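Local atomic coordinates of arabinan endo-1,5-alpha-l-arabinosidase A (Cellvibrio cellulosa, PDB entry 1GYD), a protein that hydrolyses the alpha-1,5-linked arabinofuranosyl bonds of linear arabinan, releasing almost exclusively arabinotriose, during breakdown of the plant cell wall. Residues Leu121-Asp126 against Ser143-Leu148; Ser185-Ala190 against Trp206-Arg211; Tyr199-Ala204 against Glu296-Val301. All coordinates share one frame; numbering follows the deposited sequence.

Contact 1: residues Leu121-Asp126 against Ser143-Leu148; sequences LWNAID and SFWGGL
N123 and S143, two substrate-binding residues, meet where two loops of the five-bladed beta-propeller pass each other: the loop entering the blade that begins with strand 128-131, and the loop joining strands 137-141 and 148-152 of that blade. The second loop makes a type II' beta turn from F144 to G147, closed by G147 N on F144 O. N123 CB lies 3.3 Å from S143 O, and its CG stands anti to the backbone N (chi1 -168°), which carries the amide toward the indole of W145. There ND2 comes within 3.6 Å of W145 CZ3, approaching obliquely with the amide and ring planes 64° apart. L121 CD1 reaches the edge of the same indole near its plane, while W145 CB packs against the peptide between L121 and W122. One direct backbone bond ties the loops, G146 N to L121 O at 2.9 Å; it is bent, with 134° at the hydrogen, and the donor stands above the carbonyl plane. On the other flank the delta methyl of I125 is pressed against S143, CD1 to CB 3.4 Å, tighter than usual for two carbons.

The second shell fixes the polar ends. S87 OG bonds N123 OD1, the carbonyl of D180 takes W145 NE1, and S143 OG is hydrogen-bonded to the proton donor E189, which is consistent with a part in positioning that carboxylate. Water completes the seam. One molecule donates to S143 OG and accepts a weak bond from N123 ND2. A second sits between the backbones, accepting from N123 N and S143 N, the former over 3.0 Å, with G147 O 2.7 Å from the water oxygen.

Contact 2: residues Ser185-Ala190 against Trp206-Arg211; sequences SAQIEA and WGLCCR
Q187 carries its CG anti to its own carbonyl carbon (chi1 -49°) and runs extended beyond it, laying the amide across L208 and G207. I188 sends CG1 to the side away from the backbone N (chi1 174°), so that its terminal methyl arrives at the edge of the W206 indole, near the ring plane, with CD1 3.8 Å from NE1. The two methyls of L208 pack on the amide of Q187: L208 CD1 is 3.6 Å from Q187 CD, and both methyls lie beside OE1. Q187 NE2 comes 3.4 Å from G207 CA, a close approach over a residue that has no side chain there.

The backbones are joined as adjacent antiparallel strands at their ends, I188 and W206 forming a non-hydrogen-bonded pair. Just past that pair G207 N donates to Q187 O over 3.1 Å, with 156° at the hydrogen, and W206 CA adds a CH...O contact to the same oxygen.

E189, the catalytic proton donor, follows directly. A water donates to G207 O and, weakly, to E189 OE2, and accepts from C209 N at 3.1 Å. The carboxylate is also gripped by S143 OG on OE1 and Y217 OH on OE2. Beside it C209 is linked to C210 in a vicinal disulfide, its SG 4.4 Å from E189 OE2.

The contact thus lies where strand 188-196 begins and strand 199-206 ends, beside the active site; W206 pairs onward with H218 of strand 218-224, and I188 with F144 of the preceding blade.

Contact 3: residues Tyr199-Ala204 against Glu296-Val301; sequences YYYLFA and EGWPQV
Y201 reaches from strand 199-206 to the backbone of G297, linking two neighbouring blades of the propeller. From CB the side chain sets out with CG anti to the carbonyl carbon (chi1 -71°), which directs the ring toward the 296-301 segment. Along the ring, CD2 is the first atom to meet the other segment, 3.9 Å from P299 CD. CE2 follows, 3.8 Å from the same proline carbon, which approaches the ring obliquely. CE2 also has W298 CE3 at 4.4 Å, close to the plane of the tyrosine ring and at its edge. CZ and CE2 are both near G297 O, which lies at the ring edge, and at the tip OH donates to this carbonyl; the modelled 2.5 Å between Y201 OH and G297 O is shorter than usual and its exact value is doubtful. The bond gives the buried hydroxyl an acceptor, while the proline packs against the flank of the ring.

P299 serves a second aromatic as well: its CG lies 4.3 Å from CE2 of F203, two residues further along the strand, so that the proline ring bridges Y201 and F203. The carbonyl of G297 also receives a weak hydrogen bond from R223.

Strand 199-206 is an inner strand of its sheet, between 188-196 and 218-224, whereas 299-300 is the outermost strand of the next blade, beside 283-293. V221 and R223 of strand 218-224 and L291 and W293 of strand 283-293 pack around these side chains and so join the two sheets.

Overall arrangement
Contacts 1 and 2 both lie at the active-site end of the propeller, their centres 11 Å apart, and meet through S143 OG and the proton donor E189 and through F144, which bonds I188 and packs on L208. Contact 1 is buried and contact 2 partly so; both combine a backbone bond with bridging water next to substrate-binding side chains, but contact 2 adds a strand pair and apolar packing on W206 and L208. Contact 3, its centre about 22 Å from that of contact 1 and 20 Å from that of contact 2, is buried too, but it joins different blades through aromatic and proline packing, with a single tyrosine hydroxyl bond. Neighbouring strands 188-196 and 199-206 connect contacts 2 and 3.

Contact 1: residues Leu121-Asp126 against Ser143-Leu148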
loop_
_atom_site.group_PDB
_atom_site.type_symbol
_atom_site.label_atom_id
_atom_site.label_comp_id
_atom_site.label_asym_id
_atom_site.label_seq_id
_atom_site.Cartn_x
_atom_site.Cartn_y
_atom_site.Cartn_z
ATOM N N LEU A 121 16.259 -9.839 5.938
ATOM C CA LEU A 121 16.093 -10.077 4.505
ATOM C C LEU A 121 14.677 -9.665 4.065
ATOM O O LEU A 121 13.898 -10.434 3.468
ATOM C CB LEU A 121 16.430 -11.527 4.176
ATOM C CG LEU A 121 17.351 -11.786 2.976
ATOM C CD1 LEU A 121 18.594 -10.952 2.887
ATOM C CD2 LEU A 121 17.724 -13.284 2.954
ATOM N N TRP A 122 14.340 -8.443 4.452
ATOM C CA TRP A 122 13.093 -7.805 4.098
ATOM C C TRP A 122 13.271 -6.307 4.276
ATOM O O TRP A 122 14.247 -5.857 4.873
ATOM C CB TRP A 122 11.881 -8.309 4.920
ATOM C CG TRP A 122 12.124 -8.616 6.359
ATOM C CD1 TRP A 122 12.432 -9.825 6.877
ATOM C CD2 TRP A 122 12.024 -7.723 7.469
ATOM N NE1 TRP A 122 12.581 -9.736 8.237
ATOM C CE2 TRP A 122 12.323 -8.459 8.630
ATOM C CE3 TRP A 122 11.715 -6.373 7.608
ATOM C CZ2 TRP A 122 12.319 -7.899 9.893
ATOM C CZ3 TRP A 122 11.729 -5.816 8.873
ATOM C CH2 TRP A 122 12.018 -6.570 9.993
ATOM N N ASN A 123 12.333 -5.547 3.718
ATOM C CA ASN A 123 12.431 -4.093 3.700
ATOM C C ASN A 123 11.154 -3.586 4.361
ATOM O O ASN A 123 10.033 -3.907 3.913
ATOM C CB ASN A 123 12.546 -3.599 2.262
ATOM C CG ASN A 123 12.927 -2.147 2.175
ATOM O OD1 ASN A 123 13.209 -1.503 3.188
ATOM N ND2 ASN A 123 12.941 -1.604 0.944
ATOM N N ALA A 124 11.325 -2.820 5.426
ATOM C CA ALA A 124 10.206 -2.336 6.223
ATOM C C ALA A 124 9.564 -1.099 5.595
ATOM O O ALA A 124 9.658 0.035 6.112
ATOM C CB ALA A 124 10.667 -2.053 7.623
ATOM N N ILE A 125 8.947 -1.334 4.443
ATOM C CA ILE A 125 8.098 -0.369 3.766
ATOM C C ILE A 125 6.784 -1.030 3.319
ATOM O O ILE A 125 6.690 -2.250 3.243
ATOM C CB ILE A 125 8.827 0.283 2.560
ATOM C CG1 ILE A 125 9.171 -0.740 1.481
ATOM C CG2 ILE A 125 10.075 1.020 3.024
ATOM C CD1 ILE A 125 9.747 -0.092 0.167
ATOM N N ASP A 126 5.784 -0.196 3.059
ATOM C CA ASP A 126 4.539 -0.577 2.365
ATOM C C ASP A 126 3.548 -1.337 3.158
ATOM O O ASP A 126 3.113 -2.411 2.749
ATOM C CB ASP A 126 4.852 -1.307 1.074
ATOM C CG ASP A 126 5.790 -0.523 0.262
ATOM O OD1 ASP A 126 6.443 0.353 0.834
ATOM O OD2 ASP A 126 5.963 -0.594 -0.892
ATOM N N SER A 143 8.903 -5.105 0.275
ATOM C CA SER A 143 9.374 -4.708 -1.053
ATOM C C SER A 143 10.759 -5.355 -1.328
ATOM O O SER A 143 11.687 -5.185 -0.555
ATOM C CB SER A 143 9.510 -3.182 -1.125
ATOM O OG SER A 143 10.040 -2.773 -2.383
ATOM N N PHE A 144 10.859 -6.162 -2.387
ATOM C CA PHE A 144 12.118 -6.766 -2.825
ATOM C C PHE A 144 12.742 -7.611 -1.695
ATOM O O PHE A 144 12.019 -8.066 -0.845
ATOM C CB PHE A 144 13.068 -5.681 -3.321
ATOM C CG PHE A 144 12.755 -5.178 -4.699
ATOM C CD1 PHE A 144 11.596 -4.464 -4.950
ATOM C CD2 PHE A 144 13.655 -5.369 -5.737
ATOM C CE1 PHE A 144 11.313 -3.980 -6.225
ATOM C CE2 PHE A 144 13.395 -4.895 -7.005
ATOM C CZ PHE A 144 12.230 -4.190 -7.258
ATOM N N TRP A 145 14.065 -7.794 -1.658
ATOM C CA TRP A 145 14.699 -8.673 -0.666
ATOM C C TRP A 145 13.969 -10.023 -0.613
ATOM O O TRP A 145 13.735 -10.608 -1.657
ATOM C CB TRP A 145 14.833 -7.938 0.699
ATOM C CG TRP A 145 16.014 -6.955 0.731
ATOM C CD1 TRP A 145 17.269 -7.230 1.186
ATOM C CD2 TRP A 145 16.058 -5.582 0.262
ATOM N NE1 TRP A 145 18.081 -6.129 1.038
ATOM C CE2 TRP A 145 17.369 -5.111 0.468
ATOM C CE3 TRP A 145 15.124 -4.710 -0.331
ATOM C CZ2 TRP A 145 17.768 -3.838 0.109
ATOM C CZ3 TRP A 145 15.531 -3.452 -0.692
ATOM C CH2 TRP A 145 16.836 -3.021 -0.467
ATOM N N GLY A 146 13.586 -10.515 0.572
ATOM C CA GLY A 146 12.942 -11.806 0.682
ATOM C C GLY A 146 11.414 -11.742 0.675
ATOM O O GLY A 146 10.746 -12.594 1.223
ATOM N N GLY A 147 10.872 -10.667 0.126
ATOM C CA GLY A 147 9.463 -10.597 -0.222
ATOM C C GLY A 147 8.556 -9.989 0.843
ATOM O O GLY A 147 8.947 -9.092 1.595
ATOM N N LEU A 148 7.338 -10.522 0.935
ATOM C CA LEU A 148 6.288 -9.842 1.699
ATOM C C LEU A 148 5.912 -10.640 2.912
ATOM O O LEU A 148 5.815 -11.866 2.874
ATOM C CB LEU A 148 5.061 -9.605 0.820
ATOM C CG LEU A 148 5.306 -9.106 -0.625
ATOM C CD1 LEU A 148 3.948 -8.817 -1.281
ATOM C CD2 LEU A 148 6.176 -7.881 -0.694
HETATM O O HOH W 1 12.723 -1.855 -2.340
HETATM O O HOH W 2 10.778 -7.143 1.682
#

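Contact 2: residues Ser185-Ala190 against Trp206-Arg211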
loop_
_atom_site.group_PDB
_atom_site.type_symbol
_atom_site.label_atom_id
_atom_site.label_comp_id
_atom_site.label_asym_id
_atom_site.label_seq_id
_atom_site.Cartn_x
_atom_site.Cartn_y
_atom_site.Cartn_z
ATOM N N SER A 185 16.680 -9.329 -7.350
ATOM C CA SER A 185 15.883 -9.296 -8.562
ATOM C C SER A 185 14.441 -9.760 -8.299
ATOM O O SER A 185 13.645 -9.983 -9.207
ATOM C CB SER A 185 16.663 -10.054 -9.651
ATOM O OG SER A 185 16.185 -11.391 -9.572
ATOM N N ALA A 186 14.080 -9.845 -7.025
ATOM C CA ALA A 186 12.719 -10.189 -6.642
ATOM C C ALA A 186 11.855 -8.938 -6.736
ATOM O O ALA A 186 11.639 -8.250 -5.754
ATOM C CB ALA A 186 12.698 -10.746 -5.245
ATOM N N GLN A 187 11.369 -8.645 -7.932
ATOM C CA GLN A 187 10.616 -7.410 -8.191
ATOM C C GLN A 187 9.147 -7.620 -7.756
ATOM O O GLN A 187 8.248 -7.995 -8.561
ATOM C CB GLN A 187 10.739 -7.009 -9.664
ATOM C CG GLN A 187 12.194 -7.006 -10.184
ATOM C CD GLN A 187 12.339 -6.588 -11.626
ATOM O OE1 GLN A 187 13.439 -6.266 -12.063
ATOM N NE2 GLN A 187 11.253 -6.528 -12.345
ATOM N N ILE A 188 8.940 -7.425 -6.460
ATOM C CA ILE A 188 7.641 -7.623 -5.834
ATOM C C ILE A 188 7.535 -6.724 -4.597
ATOM O O ILE A 188 8.450 -6.675 -3.778
ATOM C CB ILE A 188 7.425 -9.070 -5.435
ATOM C CG1 ILE A 188 6.131 -9.223 -4.652
ATOM C CG2 ILE A 188 8.588 -9.632 -4.578
ATOM C CD1 ILE A 188 5.702 -10.680 -4.540
ATOM N N GLU A 189 6.430 -6.008 -4.493
ATOM C CA GLU A 189 6.204 -5.094 -3.380
ATOM C C GLU A 189 4.732 -4.761 -3.224
ATOM O O GLU A 189 3.915 -5.083 -4.080
ATOM C CB GLU A 189 7.019 -3.815 -3.555
ATOM C CG GLU A 189 6.694 -3.009 -4.816
ATOM C CD GLU A 189 7.545 -1.782 -4.963
ATOM O OE1 GLU A 189 8.630 -1.727 -4.346
ATOM O OE2 GLU A 189 7.114 -0.850 -5.668
ATOM N N ALA A 190 4.413 -4.157 -2.088
ATOM C CA ALA A 190 3.152 -3.473 -1.866
ATOM C C ALA A 190 1.966 -4.386 -1.701
ATOM O O ALA A 190 1.027 -4.305 -2.477
ATOM C CB ALA A 190 2.885 -2.456 -2.980
ATOM N N TRP A 206 4.169 -6.317 -9.168
ATOM C CA TRP A 206 5.338 -6.989 -9.711
ATOM C C TRP A 206 5.996 -6.046 -10.689
ATOM O O TRP A 206 5.315 -5.223 -11.308
ATOM C CB TRP A 206 4.943 -8.220 -10.508
ATOM C CG TRP A 206 4.752 -9.498 -9.770
ATOM C CD1 TRP A 206 4.780 -9.694 -8.419
ATOM C CD2 TRP A 206 4.534 -10.795 -10.358
ATOM N NE1 TRP A 206 4.573 -11.024 -8.123
ATOM C CE2 TRP A 206 4.419 -11.728 -9.291
ATOM C CE3 TRP A 206 4.402 -11.261 -11.676
ATOM C CZ2 TRP A 206 4.186 -13.082 -9.500
ATOM C CZ3 TRP A 206 4.177 -12.624 -11.888
ATOM C CH2 TRP A 206 4.082 -13.521 -10.796
ATOM N N GLY A 207 7.307 -6.193 -10.870
ATOM C CA GLY A 207 8.035 -5.415 -11.853
ATOM C C GLY A 207 8.536 -4.109 -11.247
ATOM O O GLY A 207 8.532 -3.953 -10.023
ATOM N N LEU A 208 8.926 -3.173 -12.122
ATOM C CA LEU A 208 9.611 -1.945 -11.748
ATOM C C LEU A 208 8.752 -0.699 -11.976
ATOM O O LEU A 208 8.377 -0.387 -13.114
ATOM C CB LEU A 208 10.893 -1.787 -12.591
ATOM C CG LEU A 208 12.244 -2.209 -11.996
ATOM C CD1 LEU A 208 12.145 -3.120 -10.754
ATOM C CD2 LEU A 208 13.115 -2.856 -13.093
ATOM N N CYS A 209 8.476 0.007 -10.882
ATOM C CA CYS A 209 7.827 1.317 -10.918
ATOM C C CYS A 209 8.817 2.400 -11.327
ATOM O O CYS A 209 9.989 2.120 -11.549
ATOM C CB CYS A 209 7.304 1.650 -9.518
ATOM S SG CYS A 209 8.592 2.252 -8.389
ATOM N N CYS A 210 8.346 3.641 -11.425
ATOM C CA CYS A 210 9.230 4.810 -11.373
ATOM C C CYS A 210 10.285 4.900 -12.500
ATOM O O CYS A 210 11.310 5.522 -12.310
ATOM C CB CYS A 210 9.941 4.791 -10.005
ATOM S SG CYS A 210 8.867 4.291 -8.615
ATOM N N ARG A 211 10.033 4.300 -13.662
ATOM C CA ARG A 211 11.077 4.099 -14.691
ATOM C C ARG A 211 10.745 4.601 -16.133
ATOM O O ARG A 211 11.460 4.249 -17.069
ATOM C CB ARG A 211 11.480 2.603 -14.733
ATOM C CG ARG A 211 12.742 2.209 -13.932
ATOM C CD ARG A 211 14.041 2.126 -14.787
ATOM N NE ARG A 211 15.057 1.212 -14.221
ATOM C CZ ARG A 211 15.452 0.042 -14.764
ATOM N NH1 ARG A 211 14.924 -0.410 -15.908
ATOM N NH2 ARG A 211 16.391 -0.685 -14.150
HETATM O O HOH W 3 9.110 -1.406 -8.203
#

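Contact 3: residues Tyr199-Ala204 against Glu296-Val301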
loop_
_atom_site.group_PDB
_atom_site.type_symbol
_atom_site.label_atom_id
_atom_site.label_comp_id
_atom_site.label_asym_id
_atom_site.label_seq_id
_atom_site.Cartn_x
_atom_site.Cartn_y
_atom_site.Cartn_z
ATOM N N TYR A 199 -13.004 -15.562 1.287
ATOM C CA TYR A 199 -11.581 -15.461 0.995
ATOM C C TYR A 199 -10.957 -14.131 1.395
ATOM O O TYR A 199 -11.655 -13.120 1.491
ATOM C CB TYR A 199 -11.318 -15.640 -0.497
ATOM C CG TYR A 199 -11.400 -17.051 -0.987
ATOM C CD1 TYR A 199 -10.318 -17.905 -0.885
ATOM C CD2 TYR A 199 -12.562 -17.533 -1.596
ATOM C CE1 TYR A 199 -10.394 -19.196 -1.320
ATOM C CE2 TYR A 199 -12.648 -18.844 -2.036
ATOM C CZ TYR A 199 -11.554 -19.661 -1.899
ATOM O OH TYR A 199 -11.616 -20.957 -2.330
ATOM N N TYR A 200 -9.650 -14.179 1.668
ATOM C CA TYR A 200 -8.785 -13.018 1.727
ATOM C C TYR A 200 -8.047 -12.985 0.375
ATOM O O TYR A 200 -7.591 -13.999 -0.126
ATOM C CB TYR A 200 -7.801 -13.114 2.913
ATOM C CG TYR A 200 -8.423 -13.021 4.295
ATOM C CD1 TYR A 200 -8.924 -14.155 4.924
ATOM C CD2 TYR A 200 -8.505 -11.826 4.969
ATOM C CE1 TYR A 200 -9.491 -14.098 6.195
ATOM C CE2 TYR A 200 -9.072 -11.742 6.273
ATOM C CZ TYR A 200 -9.537 -12.895 6.874
ATOM O OH TYR A 200 -10.106 -12.863 8.120
ATOM N N TYR A 201 -7.997 -11.818 -0.247
ATOM C CA TYR A 201 -7.345 -11.620 -1.542
ATOM C C TYR A 201 -6.134 -10.760 -1.326
ATOM O O TYR A 201 -6.260 -9.676 -0.798
ATOM C CB TYR A 201 -8.305 -10.938 -2.530
ATOM C CG TYR A 201 -9.397 -11.877 -2.950
ATOM C CD1 TYR A 201 -10.524 -12.034 -2.170
ATOM C CD2 TYR A 201 -9.267 -12.672 -4.088
ATOM C CE1 TYR A 201 -11.516 -12.924 -2.521
ATOM C CE2 TYR A 201 -10.257 -13.546 -4.460
ATOM C CZ TYR A 201 -11.384 -13.672 -3.663
ATOM O OH TYR A 201 -12.382 -14.545 -3.984
ATOM N N LEU A 202 -4.965 -11.293 -1.686
ATOM C CA LEU A 202 -3.709 -10.592 -1.648
ATOM C C LEU A 202 -3.374 -10.048 -3.016
ATOM O O LEU A 202 -3.122 -10.808 -3.953
ATOM C CB LEU A 202 -2.558 -11.485 -1.186
ATOM C CG LEU A 202 -1.171 -10.811 -1.131
ATOM C CD1 LEU A 202 -1.144 -9.654 -0.180
ATOM C CD2 LEU A 202 -0.107 -11.834 -0.727
ATOM N N PHE A 203 -3.371 -8.719 -3.100
ATOM C CA PHE A 203 -2.835 -8.015 -4.260
ATOM C C PHE A 203 -1.381 -7.689 -3.994
ATOM O O PHE A 203 -1.017 -7.275 -2.880
ATOM C CB PHE A 203 -3.590 -6.703 -4.534
ATOM C CG PHE A 203 -5.064 -6.867 -4.684
ATOM C CD1 PHE A 203 -5.894 -6.785 -3.586
ATOM C CD2 PHE A 203 -5.620 -7.104 -5.922
ATOM C CE1 PHE A 203 -7.259 -6.953 -3.712
ATOM C CE2 PHE A 203 -6.967 -7.289 -6.061
ATOM C CZ PHE A 203 -7.797 -7.211 -4.948
ATOM N N ALA A 204 -0.550 -7.855 -5.017
ATOM C CA ALA A 204 0.808 -7.329 -4.983
ATOM C C ALA A 204 1.188 -6.720 -6.315
ATOM O O ALA A 204 0.553 -6.994 -7.324
ATOM C CB ALA A 204 1.794 -8.458 -4.599
ATOM N N GLU A 296 -16.189 -17.623 -10.500
ATOM C CA GLU A 296 -15.180 -18.511 -9.915
ATOM C C GLU A 296 -14.518 -17.967 -8.678
ATOM O O GLU A 296 -13.621 -18.617 -8.159
ATOM C CB GLU A 296 -14.096 -18.784 -10.932
ATOM C CG GLU A 296 -14.703 -19.238 -12.234
ATOM C CD GLU A 296 -13.705 -19.804 -13.197
ATOM O OE1 GLU A 296 -12.618 -20.253 -12.773
ATOM O OE2 GLU A 296 -14.040 -19.787 -14.388
ATOM N N GLY A 297 -14.957 -16.776 -8.241
ATOM C CA GLY A 297 -14.411 -16.083 -7.089
ATOM C C GLY A 297 -13.107 -15.307 -7.286
ATOM O O GLY A 297 -12.290 -15.247 -6.365
ATOM N N TRP A 298 -12.891 -14.747 -8.472
ATOM C CA TRP A 298 -11.661 -14.003 -8.769
ATOM C C TRP A 298 -12.007 -12.573 -9.193
ATOM O O TRP A 298 -12.943 -12.353 -9.947
ATOM C CB TRP A 298 -10.829 -14.679 -9.878
ATOM C CG TRP A 298 -10.232 -15.972 -9.459
ATOM C CD1 TRP A 298 -10.682 -17.226 -9.792
ATOM C CD2 TRP A 298 -9.099 -16.174 -8.602
ATOM N NE1 TRP A 298 -9.897 -18.181 -9.200
ATOM C CE2 TRP A 298 -8.928 -17.573 -8.454
ATOM C CE3 TRP A 298 -8.226 -15.322 -7.930
ATOM C CZ2 TRP A 298 -7.918 -18.134 -7.682
ATOM C CZ3 TRP A 298 -7.199 -15.890 -7.160
ATOM C CH2 TRP A 298 -7.071 -17.277 -7.040
ATOM N N PRO A 299 -11.239 -11.600 -8.729
ATOM C CA PRO A 299 -11.476 -10.221 -9.131
ATOM C C PRO A 299 -11.188 -9.981 -10.617
ATOM O O PRO A 299 -10.424 -10.711 -11.275
ATOM C CB PRO A 299 -10.547 -9.428 -8.227
ATOM C CG PRO A 299 -9.447 -10.368 -7.858
ATOM C CD PRO A 299 -10.082 -11.722 -7.829
ATOM N N GLN A 300 -11.864 -8.960 -11.142
ATOM C CA GLN A 300 -11.759 -8.565 -12.544
ATOM C C GLN A 300 -11.957 -7.063 -12.627
ATOM O O GLN A 300 -12.814 -6.509 -11.927
ATOM C CB GLN A 300 -12.849 -9.235 -13.385
ATOM C CG GLN A 300 -12.447 -10.549 -14.085
ATOM C CD GLN A 300 -13.594 -11.117 -14.953
ATOM O OE1 GLN A 300 -13.481 -12.223 -15.507
ATOM N NE2 GLN A 300 -14.699 -10.356 -15.070
ATOM N N VAL A 301 -11.174 -6.414 -13.480
ATOM C CA VAL A 301 -11.319 -4.974 -13.755
ATOM C C VAL A 301 -11.250 -4.703 -15.255
ATOM O O VAL A 301 -10.602 -5.439 -15.996
ATOM C CB VAL A 301 -10.232 -4.118 -13.024
ATOM C CG1 VAL A 301 -10.403 -4.185 -11.514
ATOM C CG2 VAL A 301 -8.803 -4.548 -13.401
#